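Local coordinates for protein phycocyanobilin lyase subunit beta (Nostoc sp. PCC 7120, PDB 5N3U) that associates with the alpha subunit CpcE to form a lyase, probably required for attaching the phycocyanobilin chromophore to the CpcA phycocyanin subunit, at residues A107-G119 against L142-A156. Numbering follows the deposited sequence.
Sequences APSVRRAAAKGLG and LLFISQDAEWSIRYA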
loop_
_atom_site.group_PDB
_atom_site.type_symbol
_atom_site.label_atom_id
_atom_site.label_comp_id
_atom_site.label_asym_id
_atom_site.label_seq_id
_atom_site.Cartn_x
_atom_site.Cartn_y
_atom_site.Cartn_z
ATOM N N ALA B 107 6.058 2.295 -0.943
ATOM C CA ALA B 107 6.313 1.002 -1.525
ATOM C C ALA B 107 7.787 0.665 -1.657
ATOM O O ALA B 107 8.507 1.332 -2.368
ATOM C CB ALA B 107 5.677 0.947 -2.867
ATOM N N PRO B 108 8.239 -0.432 -1.014
ATOM C CA PRO B 108 9.628 -0.786 -1.099
ATOM C C PRO B 108 10.168 -1.026 -2.486
ATOM O O PRO B 108 11.278 -0.593 -2.752
ATOM C CB PRO B 108 9.742 -2.073 -0.307
ATOM C CG PRO B 108 8.662 -2.010 0.699
ATOM C CD PRO B 108 7.518 -1.234 -0.025
ATOM N N SER B 109 9.399 -1.651 -3.367
ATOM C CA SER B 109 9.842 -1.897 -4.700
ATOM C C SER B 109 10.118 -0.550 -5.383
ATOM O O SER B 109 11.094 -0.424 -6.183
ATOM C CB SER B 109 8.740 -2.654 -5.536
ATOM O OG SER B 109 7.454 -2.034 -5.428
ATOM N N VAL B 110 9.297 0.464 -5.075
ATOM C CA VAL B 110 9.494 1.788 -5.695
ATOM C C VAL B 110 10.742 2.441 -5.159
ATOM O O VAL B 110 11.542 2.988 -5.921
ATOM C CB VAL B 110 8.289 2.673 -5.459
ATOM C CG1 VAL B 110 8.596 4.141 -5.842
ATOM C CG2 VAL B 110 7.128 2.168 -6.231
ATOM N N ARG B 111 10.885 2.476 -3.847
ATOM C CA ARG B 111 12.014 3.091 -3.204
ATOM C C ARG B 111 13.368 2.477 -3.618
ATOM O O ARG B 111 14.358 3.215 -3.776
ATOM C CB ARG B 111 11.837 3.007 -1.675
ATOM C CG ARG B 111 10.559 3.665 -1.145
ATOM C CD ARG B 111 10.422 3.641 0.373
ATOM N NE ARG B 111 11.412 4.563 0.899
ATOM C CZ ARG B 111 11.863 4.560 2.135
ATOM N NH1 ARG B 111 11.396 3.710 3.057
ATOM N NH2 ARG B 111 12.782 5.434 2.447
ATOM N N ARG B 112 13.446 1.135 -3.716
ATOM C CA ARG B 112 14.677 0.494 -4.025
ATOM C C ARG B 112 15.107 0.845 -5.418
ATOM O O ARG B 112 16.316 1.041 -5.663
ATOM C CB ARG B 112 14.619 -1.025 -3.878
ATOM C CG ARG B 112 14.392 -1.482 -2.409
ATOM C CD ARG B 112 14.442 -2.974 -2.231
ATOM N NE ARG B 112 13.431 -3.636 -3.039
ATOM C CZ ARG B 112 12.365 -4.315 -2.553
ATOM N NH1 ARG B 112 12.165 -4.474 -1.247
ATOM N NH2 ARG B 112 11.508 -4.807 -3.388
ATOM N N ALA B 113 14.155 0.880 -6.339
ATOM C CA ALA B 113 14.429 1.222 -7.747
ATOM C C ALA B 113 14.974 2.638 -7.861
ATOM O O ALA B 113 15.850 2.899 -8.648
ATOM C CB ALA B 113 13.176 1.042 -8.643
ATOM N N ALA B 114 14.438 3.539 -7.037
ATOM C CA ALA B 114 14.841 4.917 -7.061
ATOM C C ALA B 114 16.254 5.095 -6.451
ATOM O O ALA B 114 17.070 5.781 -7.026
ATOM C CB ALA B 114 13.823 5.717 -6.322
ATOM N N ALA B 115 16.552 4.378 -5.362
ATOM C CA ALA B 115 17.827 4.406 -4.670
ATOM C C ALA B 115 18.945 3.976 -5.606
ATOM O O ALA B 115 19.930 4.687 -5.762
ATOM C CB ALA B 115 17.752 3.510 -3.449
ATOM N N LYS B 116 18.759 2.870 -6.279
ATOM C CA LYS B 116 19.723 2.478 -7.302
ATOM C C LYS B 116 19.896 3.526 -8.360
ATOM O O LYS B 116 21.028 3.875 -8.710
ATOM C CB LYS B 116 19.357 1.162 -7.930
ATOM C CG LYS B 116 20.418 0.608 -8.894
ATOM C CD LYS B 116 20.014 -0.755 -9.446
ATOM C CE LYS B 116 21.094 -1.354 -10.316
ATOM N NZ LYS B 116 20.473 -2.457 -11.105
ATOM N N GLY B 117 18.797 4.016 -8.904
ATOM C CA GLY B 117 18.835 5.008 -9.916
ATOM C C GLY B 117 19.548 6.310 -9.548
ATOM O O GLY B 117 20.279 6.869 -10.352
ATOM N N LEU B 118 19.364 6.737 -8.321
ATOM C CA LEU B 118 19.925 7.998 -7.870
ATOM C C LEU B 118 21.471 8.027 -8.040
ATOM O O LEU B 118 22.055 9.119 -8.130
ATOM C CB LEU B 118 19.574 8.248 -6.452
ATOM C CG LEU B 118 18.202 8.877 -6.310
ATOM C CD1 LEU B 118 17.800 8.897 -4.883
ATOM C CD2 LEU B 118 18.190 10.300 -6.924
ATOM N N GLY B 119 22.146 6.875 -7.998
ATOM C CA GLY B 119 23.619 6.917 -8.077
ATOM C C GLY B 119 24.148 6.792 -9.467
ATOM O O GLY B 119 25.348 6.722 -9.663
ATOM N N LEU B 142 20.401 9.696 -0.565
ATOM C CA LEU B 142 20.873 8.358 -0.287
ATOM C C LEU B 142 21.392 8.200 1.124
ATOM O O LEU B 142 21.200 7.151 1.745
ATOM C CB LEU B 142 21.924 7.939 -1.262
ATOM C CG LEU B 142 21.425 7.565 -2.648
ATOM C CD1 LEU B 142 22.540 7.532 -3.611
ATOM C CD2 LEU B 142 20.796 6.201 -2.658
ATOM N N LEU B 143 22.035 9.237 1.640
ATOM C CA LEU B 143 22.476 9.224 3.039
ATOM C C LEU B 143 21.299 9.182 3.972
ATOM O O LEU B 143 21.264 8.426 4.981
ATOM C CB LEU B 143 23.371 10.430 3.362
ATOM C CG LEU B 143 24.684 10.525 2.610
ATOM C CD1 LEU B 143 25.407 11.846 2.937
ATOM C CD2 LEU B 143 25.598 9.359 2.966
ATOM N N PHE B 144 20.283 9.966 3.657
ATOM C CA PHE B 144 19.082 9.907 4.451
ATOM C C PHE B 144 18.374 8.550 4.450
ATOM O O PHE B 144 17.960 8.053 5.525
ATOM C CB PHE B 144 18.174 11.064 4.030
ATOM C CG PHE B 144 16.843 11.072 4.650
ATOM C CD1 PHE B 144 16.687 11.599 5.895
ATOM C CD2 PHE B 144 15.710 10.699 3.937
ATOM C CE1 PHE B 144 15.467 11.658 6.471
ATOM C CE2 PHE B 144 14.429 10.732 4.556
ATOM C CZ PHE B 144 14.309 11.253 5.802
ATOM N N ILE B 145 18.201 7.925 3.281
ATOM C CA ILE B 145 17.444 6.659 3.313
ATOM C C ILE B 145 18.262 5.479 3.837
ATOM O O ILE B 145 17.689 4.454 4.141
ATOM C CB ILE B 145 16.781 6.304 1.969
ATOM C CG1 ILE B 145 17.808 6.121 0.875
ATOM C CG2 ILE B 145 15.832 7.432 1.577
ATOM C CD1 ILE B 145 17.213 5.415 -0.303
ATOM N N SER B 146 19.581 5.639 3.915
ATOM C CA SER B 146 20.473 4.591 4.471
ATOM C C SER B 146 20.242 4.328 5.945
ATOM O O SER B 146 20.776 3.374 6.473
ATOM C CB SER B 146 21.928 4.951 4.220
ATOM O OG SER B 146 22.354 5.971 5.120
ATOM N N GLN B 147 19.446 5.171 6.597
ATOM C CA GLN B 147 19.006 4.961 7.959
ATOM C C GLN B 147 17.697 4.223 8.065
ATOM O O GLN B 147 17.274 3.942 9.139
ATOM C CB GLN B 147 18.824 6.321 8.672
ATOM C CG GLN B 147 20.053 7.223 8.674
ATOM C CD GLN B 147 19.771 8.681 8.324
ATOM O OE1 GLN B 147 18.625 9.172 8.400
ATOM N NE2 GLN B 147 20.827 9.392 7.902
ATOM N N ASP B 148 17.016 3.891 6.976
ATOM C CA ASP B 148 15.722 3.286 7.080
ATOM C C ASP B 148 15.825 1.994 7.891
ATOM O O ASP B 148 16.851 1.319 7.871
ATOM C CB ASP B 148 15.179 2.933 5.691
ATOM C CG ASP B 148 13.718 2.755 5.671
ATOM O OD1 ASP B 148 12.979 3.780 5.542
ATOM O OD2 ASP B 148 13.254 1.601 5.752
ATOM N N ALA B 149 14.732 1.634 8.524
ATOM C CA ALA B 149 14.664 0.385 9.292
ATOM C C ALA B 149 14.602 -0.884 8.447
ATOM O O ALA B 149 15.019 -1.909 8.925
ATOM C CB ALA B 149 13.504 0.407 10.264
ATOM N N GLU B 150 14.100 -0.841 7.203
ATOM C CA GLU B 150 14.002 -2.034 6.348
ATOM C C GLU B 150 15.363 -2.284 5.690
ATOM O O GLU B 150 15.957 -1.373 5.041
ATOM C CB GLU B 150 12.884 -1.786 5.324
ATOM C CG GLU B 150 12.878 -2.617 4.041
ATOM C CD GLU B 150 12.778 -4.074 4.298
ATOM O OE1 GLU B 150 12.082 -4.424 5.282
ATOM O OE2 GLU B 150 13.360 -4.857 3.518
ATOM N N TRP B 151 15.850 -3.520 5.822
ATOM C CA TRP B 151 17.208 -3.895 5.350
ATOM C C TRP B 151 17.311 -3.676 3.865
ATOM O O TRP B 151 18.382 -3.271 3.403
ATOM C CB TRP B 151 17.572 -5.370 5.706
ATOM C CG TRP B 151 16.841 -6.315 4.912
ATOM C CD1 TRP B 151 15.612 -6.851 5.170
ATOM C CD2 TRP B 151 17.258 -6.841 3.677
ATOM N NE1 TRP B 151 15.224 -7.626 4.146
ATOM C CE2 TRP B 151 16.240 -7.656 3.214
ATOM C CE3 TRP B 151 18.384 -6.641 2.881
ATOM C CZ2 TRP B 151 16.317 -8.301 2.009
ATOM C CZ3 TRP B 151 18.460 -7.292 1.690
ATOM C CH2 TRP B 151 17.450 -8.111 1.262
ATOM N N SER B 152 16.265 -3.994 3.099
ATOM C CA SER B 152 16.376 -3.911 1.653
ATOM C C SER B 152 16.510 -2.446 1.145
ATOM O O SER B 152 17.103 -2.212 0.061
ATOM C CB SER B 152 15.233 -4.629 0.960
ATOM O OG SER B 152 14.024 -3.937 1.084
ATOM N N ILE B 153 15.971 -1.474 1.897
ATOM C CA ILE B 153 16.145 -0.079 1.570
ATOM C C ILE B 153 17.565 0.304 1.808
ATOM O O ILE B 153 18.195 0.990 0.982
ATOM C CB ILE B 153 15.237 0.851 2.440
ATOM C CG1 ILE B 153 13.761 0.584 2.250
ATOM C CG2 ILE B 153 15.535 2.299 2.115
ATOM C CD1 ILE B 153 13.350 0.408 0.848
ATOM N N ARG B 154 18.112 -0.103 2.942
ATOM C CA ARG B 154 19.535 0.177 3.218
ATOM C C ARG B 154 20.444 -0.482 2.197
ATOM O O ARG B 154 21.385 0.123 1.768
ATOM C CB ARG B 154 19.977 -0.240 4.661
ATOM C CG ARG B 154 19.203 0.396 5.769
ATOM C CD ARG B 154 19.919 0.291 7.131
ATOM N NE ARG B 154 19.992 -1.093 7.647
ATOM C CZ ARG B 154 18.995 -1.854 8.111
ATOM N NH1 ARG B 154 17.732 -1.450 8.156
ATOM N NH2 ARG B 154 19.285 -3.101 8.551
ATOM N N TYR B 155 20.118 -1.693 1.764
ATOM C CA TYR B 155 20.925 -2.343 0.748
ATOM C C TYR B 155 20.932 -1.528 -0.536
ATOM O O TYR B 155 21.982 -1.249 -1.147
ATOM C CB TYR B 155 20.331 -3.750 0.524
ATOM C CG TYR B 155 21.145 -4.633 -0.398
ATOM C CD1 TYR B 155 21.055 -4.493 -1.756
ATOM C CD2 TYR B 155 21.967 -5.619 0.107
ATOM C CE1 TYR B 155 21.788 -5.297 -2.641
ATOM C CE2 TYR B 155 22.730 -6.419 -0.754
ATOM C CZ TYR B 155 22.650 -6.256 -2.098
ATOM O OH TYR B 155 23.397 -7.058 -2.967
ATOM N N ALA B 156 19.735 -1.132 -0.997
ATOM C CA ALA B 156 19.636 -0.357 -2.205
ATOM C C ALA B 156 20.371 0.966 -2.073
ATOM O O ALA B 156 20.944 1.435 -3.036
ATOM C CB ALA B 156 18.169 -0.099 -2.573
HETATM O O HOH W 1 14.226 6.342 5.164
#
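Ile153 lies over one face of the Arg111 guanidinium, its CG2 displaced toward the rim, while Asp148 OD1 and a water sit at the edge of that group, in its plane. Arg111 NH1 makes a salt bridge to Asp148 OD1 at 2.9 Å, in the guanidinium plane but from above the plane of the carboxylate, the two planes being 70° apart. The water closes a second route, accepting from Arg111 NH2 and donating to Asp148 OD1; NE is tied to Ala102 O, so every nitrogen of the group is held. Asp148 OD2 meanwhile accepts from the backbone N of Glu150, an Asx turn. Arg112 has the carbonyl of Pro108 over a face of its guanidinium and Ser152 OG at the edge, where NH1 donates to OG over 3.0 Å; its NH2 hydrogen-bonds Ser238 OG of the CpcE chain. The Ser152 hydroxyl in turn donates to Glu150 OE2, which also accepts from Ser152 N, Glu150 being the N-cap of helix 151-163.

Helices 108-118 and 151-163 pack side by side in the HEAT-repeat stack; segments 108-118 and 151-156 run nearly parallel, at 16°, with axes 8.8 Å apart. This closeness is consistent with small residues at the interface, Ala115 CB meeting Ala156 CB at 3.7 Å. Ile145 holds CG1 between its backbone N and carbonyl carbon (chi1 61°), which brings CD1 onto the same Ala115 methyl, and Leu142 CD2 reaches Ala115 O. Ile153 CD1 wedges between Arg111 CB and Arg112 CG, 3.9 Å from each. A leucine in place of Arg112 would probably leave Ser152 OG without its cross-helix donor and Ser238 of CpcE without its NH2 partner.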